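Local coordinates for protein xyloglucan-specific endo-beta-1,4-glucanase GH12 (Aspergillus niveus, PDB 4NPR) that probably hydrolyses internal beta-1,4-glucosidic linkages of the plant polysaccharide xyloglucan, retaining the beta configuration, as a family 12 glycoside hydrolase, at residues Asp105-Trp110 with Val235-Val240; Ile40-Leu45 with Asn88-Phe93; Glu138-Leu143 with Val181-Ala186; Ile68-Lys73 with Ala231-Ser236. All coordinates share one frame; numbering follows the deposited sequence.

How the contacts relate
From the N terminus, residues 40-45 open contact 2 and residues 68-73 open contact 4 before residues 88-93 close contact 2, so these two loops cross. Residues 105-110 then open contact 1. Contact 3 begins and ends within the long excursion that follows, with 138-143 and 181-186 pairing before strand 231-240 closes contact 4 and then contact 1. That last strand lies between 67-77 and 105-113 in the six-stranded antiparallel sheet, while contacts 2 and 3 belong to the mixed sheet of the beta-jelly roll. The two sheets meet where Leu-41 packs on Trp-70 and Leu-143 on Trp-108; contact 3 touches neither contact 2 nor contact 4.

Contact 1. Residues Asp105-Trp110 with Val235-Val240; sequences DSTWKW and VSDYSV. With SO4 (sulfate ion), chain C.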
loop_
_atom_site.group_PDB
_atom_site.type_symbol
_atom_site.label_atom_id
_atom_site.label_comp_id
_atom_site.label_asym_id
_atom_site.label_seq_id
_atom_site.Cartn_x
_atom_site.Cartn_y
_atom_site.Cartn_z
ATOM N N ASP A 105 -6.188 0.430 -13.761
ATOM C CA ASP A 105 -5.001 -0.265 -14.267
ATOM C C ASP A 105 -3.758 0.184 -13.497
ATOM O O ASP A 105 -3.578 1.365 -13.279
ATOM C CB ASP A 105 -4.802 -0.007 -15.769
ATOM C CG ASP A 105 -5.966 -0.574 -16.653
ATOM O OD1 ASP A 105 -6.884 -1.280 -16.143
ATOM O OD2 ASP A 105 -5.956 -0.271 -17.879
ATOM N N SER A 106 -2.918 -0.751 -13.047
ATOM C CA SER A 106 -1.655 -0.389 -12.355
ATOM C C SER A 106 -0.511 -1.294 -12.777
ATOM O O SER A 106 -0.714 -2.487 -12.951
ATOM C CB SER A 106 -1.819 -0.524 -10.829
ATOM O OG SER A 106 -0.661 -0.088 -10.104
ATOM N N THR A 107 0.698 -0.759 -12.868
ATOM C CA THR A 107 1.868 -1.594 -13.093
ATOM C C THR A 107 2.942 -1.216 -12.087
ATOM O O THR A 107 3.200 -0.042 -11.883
ATOM C CB THR A 107 2.416 -1.437 -14.549
ATOM O OG1 THR A 107 1.439 -1.898 -15.514
ATOM C CG2 THR A 107 3.768 -2.230 -14.739
ATOM N N TRP A 108 3.592 -2.218 -11.496
ATOM C CA TRP A 108 4.493 -1.996 -10.390
ATOM C C TRP A 108 5.592 -3.015 -10.494
ATOM O O TRP A 108 5.327 -4.186 -10.633
ATOM C CB TRP A 108 3.760 -2.183 -9.046
ATOM C CG TRP A 108 4.415 -1.606 -7.812
ATOM C CD1 TRP A 108 5.560 -0.847 -7.750
ATOM C CD2 TRP A 108 3.902 -1.647 -6.472
ATOM N NE1 TRP A 108 5.812 -0.470 -6.448
ATOM C CE2 TRP A 108 4.793 -0.930 -5.654
ATOM C CE3 TRP A 108 2.771 -2.212 -5.896
ATOM C CZ2 TRP A 108 4.600 -0.786 -4.300
ATOM C CZ3 TRP A 108 2.569 -2.068 -4.545
ATOM C CH2 TRP A 108 3.482 -1.357 -3.758
ATOM N N LYS A 109 6.824 -2.531 -10.419
ATOM C CA LYS A 109 7.982 -3.340 -10.277
ATOM C C LYS A 109 8.783 -2.827 -9.071
ATOM O O LYS A 109 9.108 -1.619 -8.991
ATOM C CB LYS A 109 8.823 -3.208 -11.553
ATOM C CG LYS A 109 10.236 -3.787 -11.445
ATOM C CD LYS A 109 10.129 -5.267 -11.084
ATOM C CE LYS A 109 11.428 -5.999 -11.335
ATOM N NZ LYS A 109 12.336 -5.758 -10.197
ATOM N N TRP A 110 9.132 -3.714 -8.147
ATOM C CA TRP A 110 9.920 -3.336 -6.959
ATOM C C TRP A 110 10.941 -4.373 -6.587
ATOM O O TRP A 110 10.895 -5.522 -7.037
ATOM C CB TRP A 110 9.038 -3.089 -5.735
ATOM C CG TRP A 110 8.181 -4.267 -5.334
ATOM C CD1 TRP A 110 6.964 -4.530 -5.785
ATOM C CD2 TRP A 110 8.517 -5.343 -4.419
ATOM N NE1 TRP A 110 6.486 -5.717 -5.233
ATOM C CE2 TRP A 110 7.426 -6.229 -4.392
ATOM C CE3 TRP A 110 9.636 -5.649 -3.645
ATOM C CZ2 TRP A 110 7.386 -7.356 -3.582
ATOM C CZ3 TRP A 110 9.603 -6.827 -2.848
ATOM C CH2 TRP A 110 8.492 -7.652 -2.837
ATOM N N VAL A 235 11.588 1.102 -6.125
ATOM C CA VAL A 235 10.465 1.040 -7.056
ATOM C C VAL A 235 10.959 1.521 -8.409
ATOM O O VAL A 235 11.151 2.695 -8.596
ATOM C CB VAL A 235 9.318 1.925 -6.557
ATOM C CG1 VAL A 235 8.240 2.082 -7.602
ATOM C CG2 VAL A 235 8.772 1.353 -5.262
ATOM N N SER A 236 11.181 0.624 -9.352
ATOM C CA SER A 236 11.848 1.039 -10.569
ATOM C C SER A 236 10.816 1.497 -11.614
ATOM O O SER A 236 11.158 2.184 -12.575
ATOM C CB SER A 236 12.875 -0.013 -11.040
ATOM O OG SER A 236 12.259 -1.227 -11.304
ATOM N N ASP A 237 9.552 1.146 -11.393
ATOM C CA ASP A 237 8.434 1.817 -12.012
ATOM C C ASP A 237 7.091 1.477 -11.340
ATOM O O ASP A 237 6.850 0.352 -10.904
ATOM C CB ASP A 237 8.394 1.550 -13.512
ATOM C CG ASP A 237 8.034 0.158 -13.823
ATOM O OD1 ASP A 237 8.908 -0.714 -13.598
ATOM O OD2 ASP A 237 6.873 -0.069 -14.273
ATOM N N TYR A 238 6.256 2.490 -11.224
ATOM C CA TYR A 238 4.955 2.376 -10.622
ATOM C C TYR A 238 4.033 3.313 -11.391
ATOM O O TYR A 238 4.399 4.457 -11.670
ATOM C CB TYR A 238 4.949 2.757 -9.114
ATOM C CG TYR A 238 3.532 2.791 -8.536
ATOM C CD1 TYR A 238 2.846 1.614 -8.253
ATOM C CD2 TYR A 238 2.857 3.983 -8.371
ATOM C CE1 TYR A 238 1.526 1.614 -7.801
ATOM C CE2 TYR A 238 1.549 4.015 -7.915
ATOM C CZ TYR A 238 0.881 2.833 -7.610
ATOM O OH TYR A 238 -0.413 2.874 -7.130
ATOM N N SER A 239 2.860 2.817 -11.769
ATOM C CA SER A 239 1.802 3.670 -12.288
ATOM C C SER A 239 0.472 3.128 -11.853
ATOM O O SER A 239 0.345 1.944 -11.542
ATOM C CB SER A 239 1.801 3.778 -13.815
ATOM O OG SER A 239 1.858 2.524 -14.408
ATOM N N VAL A 240 -0.488 4.055 -11.789
ATOM C CA VAL A 240 -1.889 3.738 -11.594
ATOM C C VAL A 240 -2.728 4.859 -12.157
ATOM O O VAL A 240 -2.342 6.018 -12.118
ATOM C CB VAL A 240 -2.242 3.473 -10.093
ATOM C CG1 VAL A 240 -2.149 4.732 -9.252
ATOM C CG2 VAL A 240 -3.621 2.831 -9.953
HETATM S S SO4 C . 3.330 1.896 -17.471
HETATM O O1 SO4 C . 3.063 0.457 -17.216
HETATM O O2 SO4 C . 3.976 2.440 -16.246
HETATM O O3 SO4 C . 4.249 1.997 -18.642
HETATM O O4 SO4 C . 2.060 2.638 -17.763
#
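Tyr-238 turns the edge of its ring onto the indole face of Trp-108, a T-shaped pair in the six-stranded antiparallel sheet of the GH12 beta-jelly roll. The planes stand at 73°, with the phenol ring centre 4.9 Å from that of the indole five-membered ring. Tyr-238 CD1 makes the closest approach, 3.6 Å from Trp-108 CG. Over the opposite indole face lies CD1 of Trp-110, and Val-235 CG2 sits in the ring plane at the edge, 3.7 Å from Trp-108 NE1. Trp-108 is thus enclosed from three directions, on the face of the sheet that meets Val-121 and Ala-221 of the other sheet.

Strands 105-110 and 237-240 run antiparallel, joined through the hydrogen-bonded pairs Thr-107 with Ser-239 and Lys-109 with Asp-237. Between Lys-109 and Trp-110 the register slips by one residue, a beta bulge at the corner near Ser-236. On the outer face, Ser-239 OG donates to O2 of a sulfate ion at 2.8 Å. Ser-106 OG also bonds Tyr-123 OH; a chi1 of -175° swings it away from its own nitrogen and toward Ser-239 O, to which it donates in the carbonyl plane at 2.7 Å, an oxygen that also accepts a bond from Thr-107 N.

Contact 2. Residues Ile40-Leu45 with Asn88-Phe93; sequences ILYNNL and NAALQF
With chi1 of -68°, Tyr-42 sets its ring beside the backbone nitrogen, while Asn-88 turns its amide between its nitrogen and carbonyl carbon (chi1 66°); the two flat groups consequently lie side by side and point the same way, their planes 18° apart. Asn-88 ND2 comes within 3.8 Å of Tyr-42 CB, and Asn-88 OD1 reaches CD2 of the ring at the same distance. Farther along, Ala-90 CB meets the ring edge in plane, 3.9 Å from Tyr-42 CE2. One face of the ring rests against Ile-40 CG2.

Beneath these groups the antiparallel strands 40-42 and 88-91 of the mixed jelly-roll sheet are joined by backbone bonds, among them Ala-90 N to Ile-40 O at 3.0 Å. Leu-41 projects from the other face, where its CD1 lies 4.2 Å from Ala-89 CB and the side chain packs on Phe-60 of the six-stranded sheet.

Asn-44 and Asn-88 approach with their amides steeply inclined to each other, and each ND2 donates to Phe-86 O. The meeting of Asn-88 with Tyr-42 is therefore one of van der Waals contact, whereas the ND2 groups of both asparagines share Phe-86 O as acceptor, which links the loop after strand 39-42 to the start of strand 87-97.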
loop_
_atom_site.group_PDB
_atom_site.type_symbol
_atom_site.label_atom_id
_atom_site.label_comp_id
_atom_site.label_asym_id
_atom_site.label_seq_id
_atom_site.Cartn_x
_atom_site.Cartn_y
_atom_site.Cartn_z
ATOM N N ILE A 40 1.723 12.344 -5.020
ATOM C CA ILE A 40 2.459 12.940 -3.939
ATOM C C ILE A 40 3.147 11.748 -3.306
ATOM O O ILE A 40 2.515 10.706 -3.032
ATOM C CB ILE A 40 1.547 13.627 -2.920
ATOM C CG1 ILE A 40 0.855 14.853 -3.544
ATOM C CG2 ILE A 40 2.341 14.133 -1.720
ATOM C CD1 ILE A 40 -0.350 15.335 -2.758
ATOM N N LEU A 41 4.453 11.866 -3.138
ATOM C CA LEU A 41 5.251 10.805 -2.586
ATOM C C LEU A 41 5.559 11.200 -1.168
ATOM O O LEU A 41 6.024 12.301 -0.935
ATOM C CB LEU A 41 6.532 10.643 -3.401
ATOM C CG LEU A 41 7.562 9.613 -2.966
ATOM C CD1 LEU A 41 7.079 8.199 -3.232
ATOM C CD2 LEU A 41 8.855 9.811 -3.747
ATOM N N TYR A 42 5.346 10.289 -0.236
ATOM C CA TYR A 42 5.388 10.582 1.204
ATOM C C TYR A 42 6.395 9.707 1.894
ATOM O O TYR A 42 6.503 8.551 1.561
ATOM C CB TYR A 42 4.048 10.239 1.865
ATOM C CG TYR A 42 2.867 11.085 1.488
ATOM C CD1 TYR A 42 2.590 12.278 2.189
ATOM C CD2 TYR A 42 1.980 10.687 0.463
ATOM C CE1 TYR A 42 1.480 13.052 1.880
ATOM C CE2 TYR A 42 0.860 11.468 0.141
ATOM C CZ TYR A 42 0.617 12.637 0.862
ATOM O OH TYR A 42 -0.457 13.434 0.592
ATOM N N ASN A 43 7.085 10.258 2.873
ATOM C CA ASN A 43 7.948 9.509 3.778
ATOM C C ASN A 43 7.051 8.910 4.896
ATOM O O ASN A 43 7.097 7.693 5.162
ATOM C CB ASN A 43 9.027 10.461 4.340
ATOM C CG ASN A 43 10.272 9.761 4.824
ATOM O OD1 ASN A 43 10.687 8.748 4.314
ATOM N ND2 ASN A 43 10.900 10.352 5.798
ATOM N N ASN A 44 6.217 9.747 5.523
ATOM C CA ASN A 44 5.106 9.267 6.367
ATOM C C ASN A 44 5.583 8.278 7.452
ATOM O O ASN A 44 5.209 7.117 7.481
ATOM C CB ASN A 44 4.026 8.668 5.452
ATOM C CG ASN A 44 2.778 8.198 6.195
ATOM O OD1 ASN A 44 2.411 8.718 7.219
ATOM N ND2 ASN A 44 2.112 7.203 5.637
ATOM N N LEU A 45 6.410 8.778 8.354
ATOM C CA LEU A 45 6.960 7.978 9.428
ATOM C C LEU A 45 6.000 7.928 10.636
ATOM O O LEU A 45 6.394 8.054 11.782
ATOM C CB LEU A 45 8.308 8.570 9.842
ATOM C CG LEU A 45 9.339 8.725 8.730
ATOM C CD1 LEU A 45 10.718 9.048 9.287
ATOM C CD2 LEU A 45 9.408 7.422 7.958
ATOM N N ASN A 88 4.986 5.897 0.522
ATOM C CA ASN A 88 4.133 5.476 -0.553
ATOM C C ASN A 88 3.999 6.578 -1.552
ATOM O O ASN A 88 4.177 7.763 -1.246
ATOM C CB ASN A 88 2.732 5.169 -0.030
ATOM C CG ASN A 88 2.029 6.399 0.496
ATOM O OD1 ASN A 88 1.182 6.996 -0.172
ATOM N ND2 ASN A 88 2.388 6.800 1.699
ATOM N N ALA A 89 3.662 6.186 -2.767
ATOM C CA ALA A 89 3.157 7.119 -3.772
ATOM C C ALA A 89 1.598 7.076 -3.783
ATOM O O ALA A 89 1.026 6.028 -4.001
ATOM C CB ALA A 89 3.693 6.737 -5.140
ATOM N N ALA A 90 0.959 8.237 -3.629
ATOM C CA ALA A 90 -0.497 8.393 -3.638
ATOM C C ALA A 90 -0.967 9.134 -4.886
ATOM O O ALA A 90 -0.479 10.214 -5.243
ATOM C CB ALA A 90 -0.946 9.154 -2.393
ATOM N N LEU A 91 -1.933 8.546 -5.552
ATOM C CA LEU A 91 -2.472 9.117 -6.754
ATOM C C LEU A 91 -3.436 10.207 -6.345
ATOM O O LEU A 91 -4.214 10.000 -5.432
ATOM C CB LEU A 91 -3.231 8.055 -7.524
ATOM C CG LEU A 91 -3.830 8.523 -8.839
ATOM C CD1 LEU A 91 -2.696 8.781 -9.823
ATOM C CD2 LEU A 91 -4.842 7.497 -9.365
ATOM N N GLN A 92 -3.396 11.337 -7.051
ATOM C CA GLN A 92 -4.273 12.483 -6.822
ATOM C C GLN A 92 -5.359 12.453 -7.878
ATOM O O GLN A 92 -5.108 12.550 -9.060
ATOM C CB GLN A 92 -3.473 13.775 -6.901
ATOM C CG GLN A 92 -2.244 13.786 -5.997
ATOM C CD GLN A 92 -2.603 13.571 -4.505
ATOM O OE1 GLN A 92 -2.280 12.543 -3.900
ATOM N NE2 GLN A 92 -3.277 14.535 -3.927
ATOM N N PHE A 93 -6.581 12.236 -7.457
ATOM C CA PHE A 93 -7.664 12.126 -8.419
ATOM C C PHE A 93 -8.955 12.519 -7.751
ATOM O O PHE A 93 -9.056 12.652 -6.538
ATOM C CB PHE A 93 -7.780 10.696 -8.977
ATOM C CG PHE A 93 -8.149 9.670 -7.922
ATOM C CD1 PHE A 93 -7.225 9.281 -6.961
ATOM C CD2 PHE A 93 -9.435 9.122 -7.881
ATOM C CE1 PHE A 93 -7.557 8.372 -5.992
ATOM C CE2 PHE A 93 -9.778 8.213 -6.910
ATOM C CZ PHE A 93 -8.836 7.837 -5.958
#

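Contact 3. Residues Glu138-Leu143 with Val181-Ala186; sequences EIMVWL and VYSFVA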
loop_
_atom_site.group_PDB
_atom_site.type_symbol
_atom_site.label_atom_id
_atom_site.label_comp_id
_atom_site.label_asym_id
_atom_site.label_seq_id
_atom_site.Cartn_x
_atom_site.Cartn_y
_atom_site.Cartn_z
ATOM N N GLU A 138 -10.859 -0.041 4.229
ATOM C CA GLU A 138 -9.539 -0.060 3.704
ATOM C C GLU A 138 -9.312 -1.391 3.041
ATOM O O GLU A 138 -9.634 -2.433 3.618
ATOM C CB GLU A 138 -8.500 0.180 4.814
ATOM C CG GLU A 138 -7.057 0.191 4.292
ATOM C CD GLU A 138 -6.020 0.331 5.400
ATOM O OE1 GLU A 138 -6.364 0.364 6.611
ATOM O OE2 GLU A 138 -4.829 0.391 5.062
ATOM N N ILE A 139 -8.742 -1.335 1.840
ATOM C CA ILE A 139 -8.360 -2.522 1.101
ATOM C C ILE A 139 -6.861 -2.517 0.793
ATOM O O ILE A 139 -6.317 -1.589 0.187
ATOM C CB ILE A 139 -9.144 -2.607 -0.189
ATOM C CG1 ILE A 139 -10.608 -2.871 0.121
ATOM C CG2 ILE A 139 -8.625 -3.741 -1.057
ATOM C CD1 ILE A 139 -11.409 -1.628 0.362
ATOM N N MET A 140 -6.182 -3.556 1.227
ATOM C CA MET A 140 -4.768 -3.653 0.986
ATOM C C MET A 140 -4.516 -4.830 0.064
ATOM O O MET A 140 -5.192 -5.854 0.125
ATOM C CB MET A 140 -3.982 -3.857 2.276
ATOM C CG MET A 140 -4.354 -2.953 3.431
ATOM S SD MET A 140 -2.975 -2.795 4.620
ATOM C CE MET A 140 -1.711 -1.830 3.785
ATOM N N VAL A 141 -3.497 -4.680 -0.763
ATOM C CA VAL A 141 -3.070 -5.749 -1.617
ATOM C C VAL A 141 -1.590 -5.869 -1.445
ATOM O O VAL A 141 -0.832 -4.997 -1.864
ATOM C CB VAL A 141 -3.448 -5.500 -3.083
ATOM C CG1 VAL A 141 -2.965 -6.661 -3.917
ATOM C CG2 VAL A 141 -4.969 -5.330 -3.206
ATOM N N TRP A 142 -1.203 -6.946 -0.777
ATOM C CA TRP A 142 0.183 -7.204 -0.439
ATOM C C TRP A 142 0.827 -8.032 -1.555
ATOM O O TRP A 142 0.493 -9.197 -1.779
ATOM C CB TRP A 142 0.277 -7.960 0.877
ATOM C CG TRP A 142 -0.108 -7.201 2.113
ATOM C CD1 TRP A 142 -1.060 -6.206 2.236
ATOM C CD2 TRP A 142 0.415 -7.398 3.410
ATOM N NE1 TRP A 142 -1.122 -5.757 3.529
ATOM C CE2 TRP A 142 -0.229 -6.481 4.274
ATOM C CE3 TRP A 142 1.378 -8.246 3.935
ATOM C CZ2 TRP A 142 0.082 -6.395 5.637
ATOM C CZ3 TRP A 142 1.697 -8.157 5.303
ATOM C CH2 TRP A 142 1.055 -7.253 6.128
ATOM N N LEU A 143 1.789 -7.437 -2.246
ATOM C CA LEU A 143 2.614 -8.229 -3.160
ATOM C C LEU A 143 3.761 -8.899 -2.436
ATOM O O LEU A 143 4.393 -9.848 -2.961
ATOM C CB LEU A 143 3.112 -7.343 -4.294
ATOM C CG LEU A 143 1.972 -6.696 -5.050
ATOM C CD1 LEU A 143 2.591 -5.936 -6.175
ATOM C CD2 LEU A 143 0.908 -7.668 -5.573
ATOM N N VAL A 181 -10.679 -3.329 7.649
ATOM C CA VAL A 181 -9.584 -3.519 6.697
ATOM C C VAL A 181 -9.655 -4.912 6.146
ATOM O O VAL A 181 -9.549 -5.856 6.908
ATOM C CB VAL A 181 -8.183 -3.295 7.356
ATOM C CG1 VAL A 181 -7.054 -3.488 6.356
ATOM C CG2 VAL A 181 -8.104 -1.898 7.981
ATOM N N TYR A 182 -9.856 -5.007 4.829
ATOM C CA TYR A 182 -9.639 -6.217 4.052
ATOM C C TYR A 182 -8.229 -6.203 3.510
ATOM O O TYR A 182 -7.835 -5.232 2.894
ATOM C CB TYR A 182 -10.561 -6.257 2.875
ATOM C CG TYR A 182 -12.013 -6.566 3.215
ATOM C CD1 TYR A 182 -12.415 -7.874 3.548
ATOM C CD2 TYR A 182 -12.977 -5.579 3.170
ATOM C CE1 TYR A 182 -13.725 -8.158 3.894
ATOM C CE2 TYR A 182 -14.304 -5.866 3.471
ATOM C CZ TYR A 182 -14.661 -7.145 3.847
ATOM O OH TYR A 182 -15.960 -7.392 4.156
ATOM N N SER A 183 -7.479 -7.296 3.734
ATOM C CA SER A 183 -6.108 -7.432 3.251
ATOM C C SER A 183 -5.914 -8.680 2.405
ATOM O O SER A 183 -6.118 -9.786 2.881
ATOM C CB SER A 183 -5.123 -7.465 4.414
ATOM O OG SER A 183 -5.032 -6.202 5.020
ATOM N N PHE A 184 -5.514 -8.464 1.145
ATOM C CA PHE A 184 -5.243 -9.536 0.217
ATOM C C PHE A 184 -3.748 -9.732 0.294
ATOM O O PHE A 184 -2.985 -8.832 -0.008
ATOM C CB PHE A 184 -5.641 -9.149 -1.207
ATOM C CG PHE A 184 -7.119 -8.981 -1.401
ATOM C CD1 PHE A 184 -7.758 -7.840 -0.982
ATOM C CD2 PHE A 184 -7.865 -9.963 -2.030
ATOM C CE1 PHE A 184 -9.114 -7.693 -1.161
ATOM C CE2 PHE A 184 -9.219 -9.824 -2.218
ATOM C CZ PHE A 184 -9.839 -8.687 -1.779
ATOM N N VAL A 185 -3.325 -10.898 0.729
ATOM C CA VAL A 185 -1.921 -11.157 0.908
ATOM C C VAL A 185 -1.512 -12.262 -0.047
ATOM O O VAL A 185 -1.989 -13.423 0.075
ATOM C CB VAL A 185 -1.627 -11.606 2.340
ATOM C CG1 VAL A 185 -0.134 -11.928 2.472
ATOM C CG2 VAL A 185 -2.068 -10.536 3.354
ATOM N N ALA A 186 -0.665 -11.910 -1.013
ATOM C CA ALA A 186 -0.309 -12.866 -2.048
ATOM C C ALA A 186 0.449 -14.045 -1.445
ATOM O O ALA A 186 1.302 -13.859 -0.574
ATOM C CB ALA A 186 0.503 -12.206 -3.130
#
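Trp-142 lies alongside Val-185 in the parallel strand pair of the mixed sheet of this jelly roll. Its CB meets the neighbouring backbone, 3.5 Å from Phe-184 O. Beyond it, CG stands beside the backbone nitrogen (chi1 -69°), which lays the indole over Val-185 CG2; this methyl is 4.0 Å from Trp-142 CD2 and also near CG and CE3. It forms a CH-pi contact 24° off the normal of the five-membered ring. On the pyrrole side CD1 lies 4.0 Å from Phe-184 O, and NE1 turns back along its own strand to make a weak but straight hydrogen bond to Met-140 SD at 3.7 Å. The indole also packs against Pro-151 and Ala-122.

Five main-chain bonds zip the strands together, and the one from Trp-142 N to Phe-184 O is nearly linear at 176°. From the opposite face of the sheet, Ile-139 CG2 packs 4.0 Å from Phe-184 CE1, and helix 198-207 covers both residues through Leu-204. Glu-138, Met-140 and Trp-142 share the other face, which in GH12 jelly rolls probably lines the substrate cleft. There the extended Glu-138 runs beside Val-181, its OE1 3.2 Å from Val-181 CG2.

Contact 4. Residues Ile68-Lys73 with Ala231-Ser236; sequences IVWNTK and AVFTVS
Backbone hydrogen bonding between Trp-70 and Val-235 and between Thr-72 and Phe-233 joins strands 68-73 and 231-235, antiparallel neighbours in the six-stranded sheet. Each of these pairs exchanges two bonds, the straightest from Phe-233 N to Thr-72 O at 2.9 Å and 173°.

Aromatic contacts occupy the inward face. With chi1 at 62°, Trp-70 brings its indole round so that a face is presented to strand 231-235. Val-235 CB stands over that face in a CH-pi contact, 3.9 Å from the centre of the five-membered ring, and the branch CG2 reaches 3.7 Å from Trp-70 CE2. Phe-233 directs its ring edge toward the six-membered part of the indole, an offset edge-to-face pair with planes at 74° and Phe-233 CE2 3.9 Å from Trp-70 CH2.

Methyl and methylene groups make the remaining contacts. Thr-72 CG2 touches the Phe-233 edge, 4.0 Å from CD2, while on the outer face Lys-73 lies alongside Val-232, its CE 3.8 Å from Val-232 CG1.

On the inner face, Trp-70, Phe-233 and Val-235 give an apolar surface that meets Leu-41 and Thr-223 of the opposing sheet, and the buried hydroxyl of Thr-72 has hydrogen-bonding partners in Thr-58, Cys-57 O and Gln-56. Cohesion therefore rests on main-chain bonds and dispersion, without any salt bridge between the strands.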
loop_
_atom_site.group_PDB
_atom_site.type_symbol
_atom_site.label_atom_id
_atom_site.label_comp_id
_atom_site.label_asym_id
_atom_site.label_seq_id
_atom_site.Cartn_x
_atom_site.Cartn_y
_atom_site.Cartn_z
ATOM N N ILE A 68 6.146 6.665 -12.092
ATOM C CA ILE A 68 7.052 7.257 -11.102
ATOM C C ILE A 68 8.107 6.219 -10.705
ATOM O O ILE A 68 7.802 5.018 -10.676
ATOM C CB ILE A 68 6.309 7.826 -9.877
ATOM C CG1 ILE A 68 7.289 8.482 -8.887
ATOM C CG2 ILE A 68 5.503 6.762 -9.135
ATOM C CD1 ILE A 68 6.624 9.432 -7.897
ATOM N N VAL A 69 9.347 6.688 -10.507
ATOM C CA VAL A 69 10.498 5.887 -10.091
ATOM C C VAL A 69 10.999 6.510 -8.788
ATOM O O VAL A 69 11.258 7.713 -8.726
ATOM C CB VAL A 69 11.613 5.924 -11.201
ATOM C CG1 VAL A 69 12.857 5.097 -10.841
ATOM C CG2 VAL A 69 11.015 5.488 -12.559
ATOM N N TRP A 70 11.074 5.715 -7.730
ATOM C CA TRP A 70 11.490 6.231 -6.430
ATOM C C TRP A 70 12.047 5.133 -5.572
ATOM O O TRP A 70 12.026 3.956 -5.981
ATOM C CB TRP A 70 10.324 6.887 -5.684
ATOM C CG TRP A 70 9.130 5.982 -5.342
ATOM C CD1 TRP A 70 8.120 5.582 -6.186
ATOM C CD2 TRP A 70 8.799 5.431 -4.049
ATOM N NE1 TRP A 70 7.188 4.817 -5.495
ATOM C CE2 TRP A 70 7.586 4.718 -4.186
ATOM C CE3 TRP A 70 9.405 5.480 -2.798
ATOM C CZ2 TRP A 70 6.988 4.062 -3.112
ATOM C CZ3 TRP A 70 8.814 4.829 -1.745
ATOM C CH2 TRP A 70 7.629 4.128 -1.899
ATOM N N ASN A 71 12.520 5.528 -4.382
ATOM C CA ASN A 71 12.923 4.578 -3.365
ATOM C C ASN A 71 12.875 5.112 -1.948
ATOM O O ASN A 71 12.744 6.323 -1.697
ATOM C CB ASN A 71 14.335 4.053 -3.640
ATOM C CG ASN A 71 15.420 5.059 -3.298
ATOM O OD1 ASN A 71 15.522 5.544 -2.151
ATOM N ND2 ASN A 71 16.263 5.367 -4.294
ATOM N N THR A 72 13.021 4.189 -1.018
ATOM C CA THR A 72 13.204 4.563 0.341
ATOM C C THR A 72 14.212 3.634 1.037
ATOM O O THR A 72 14.330 2.462 0.687
ATOM C CB THR A 72 11.838 4.579 1.045
ATOM O OG1 THR A 72 11.995 5.128 2.353
ATOM C CG2 THR A 72 11.264 3.205 1.172
ATOM N N LYS A 73 14.894 4.170 2.045
ATOM C CA LYS A 73 15.950 3.487 2.740
ATOM C C LYS A 73 15.719 3.638 4.194
ATOM O O LYS A 73 15.342 4.715 4.643
ATOM C CB LYS A 73 17.271 4.142 2.395
ATOM C CG LYS A 73 17.560 4.023 0.912
ATOM C CD LYS A 73 18.849 4.665 0.442
ATOM C CE LYS A 73 19.122 4.179 -0.981
ATOM N NZ LYS A 73 19.613 5.287 -1.842
ATOM N N ALA A 231 17.902 -1.418 4.805
ATOM C CA ALA A 231 16.913 -1.798 3.837
ATOM C C ALA A 231 16.873 -0.734 2.796
ATOM O O ALA A 231 17.105 0.450 3.064
ATOM C CB ALA A 231 15.553 -1.967 4.469
ATOM N N VAL A 232 16.613 -1.190 1.583
ATOM C CA VAL A 232 16.463 -0.332 0.433
ATOM C C VAL A 232 15.319 -0.945 -0.327
ATOM O O VAL A 232 15.367 -2.116 -0.691
ATOM C CB VAL A 232 17.725 -0.281 -0.451
ATOM C CG1 VAL A 232 17.545 0.762 -1.559
ATOM C CG2 VAL A 232 18.970 0.040 0.371
ATOM N N PHE A 233 14.258 -0.170 -0.466
ATOM C CA PHE A 233 13.101 -0.532 -1.251
ATOM C C PHE A 233 13.132 0.369 -2.497
ATOM O O PHE A 233 13.085 1.582 -2.395
ATOM C CB PHE A 233 11.831 -0.326 -0.441
ATOM C CG PHE A 233 10.573 -0.502 -1.235
ATOM C CD1 PHE A 233 10.222 -1.751 -1.738
ATOM C CD2 PHE A 233 9.737 0.573 -1.483
ATOM C CE1 PHE A 233 9.073 -1.921 -2.454
ATOM C CE2 PHE A 233 8.550 0.397 -2.185
ATOM C CZ PHE A 233 8.223 -0.844 -2.661
ATOM N N THR A 234 13.229 -0.276 -3.649
ATOM C CA THR A 234 13.501 0.318 -4.928
ATOM C C THR A 234 12.272 0.035 -5.755
ATOM O O THR A 234 11.949 -1.116 -6.044
ATOM C CB THR A 234 14.706 -0.384 -5.614
ATOM O OG1 THR A 234 15.848 -0.312 -4.760
ATOM C CG2 THR A 234 15.070 0.253 -6.917
ATOM N N VAL A 235 11.588 1.102 -6.125
ATOM C CA VAL A 235 10.465 1.040 -7.056
ATOM C C VAL A 235 10.959 1.521 -8.409
ATOM O O VAL A 235 11.151 2.695 -8.596
ATOM C CB VAL A 235 9.318 1.925 -6.557
ATOM C CG1 VAL A 235 8.240 2.082 -7.602
ATOM C CG2 VAL A 235 8.772 1.353 -5.262
ATOM N N SER A 236 11.181 0.624 -9.352
ATOM C CA SER A 236 11.848 1.039 -10.569
ATOM C C SER A 236 10.816 1.497 -11.614
ATOM O O SER A 236 11.158 2.184 -12.575
ATOM C CB SER A 236 12.875 -0.013 -11.040
ATOM O OG SER A 236 12.259 -1.227 -11.304
#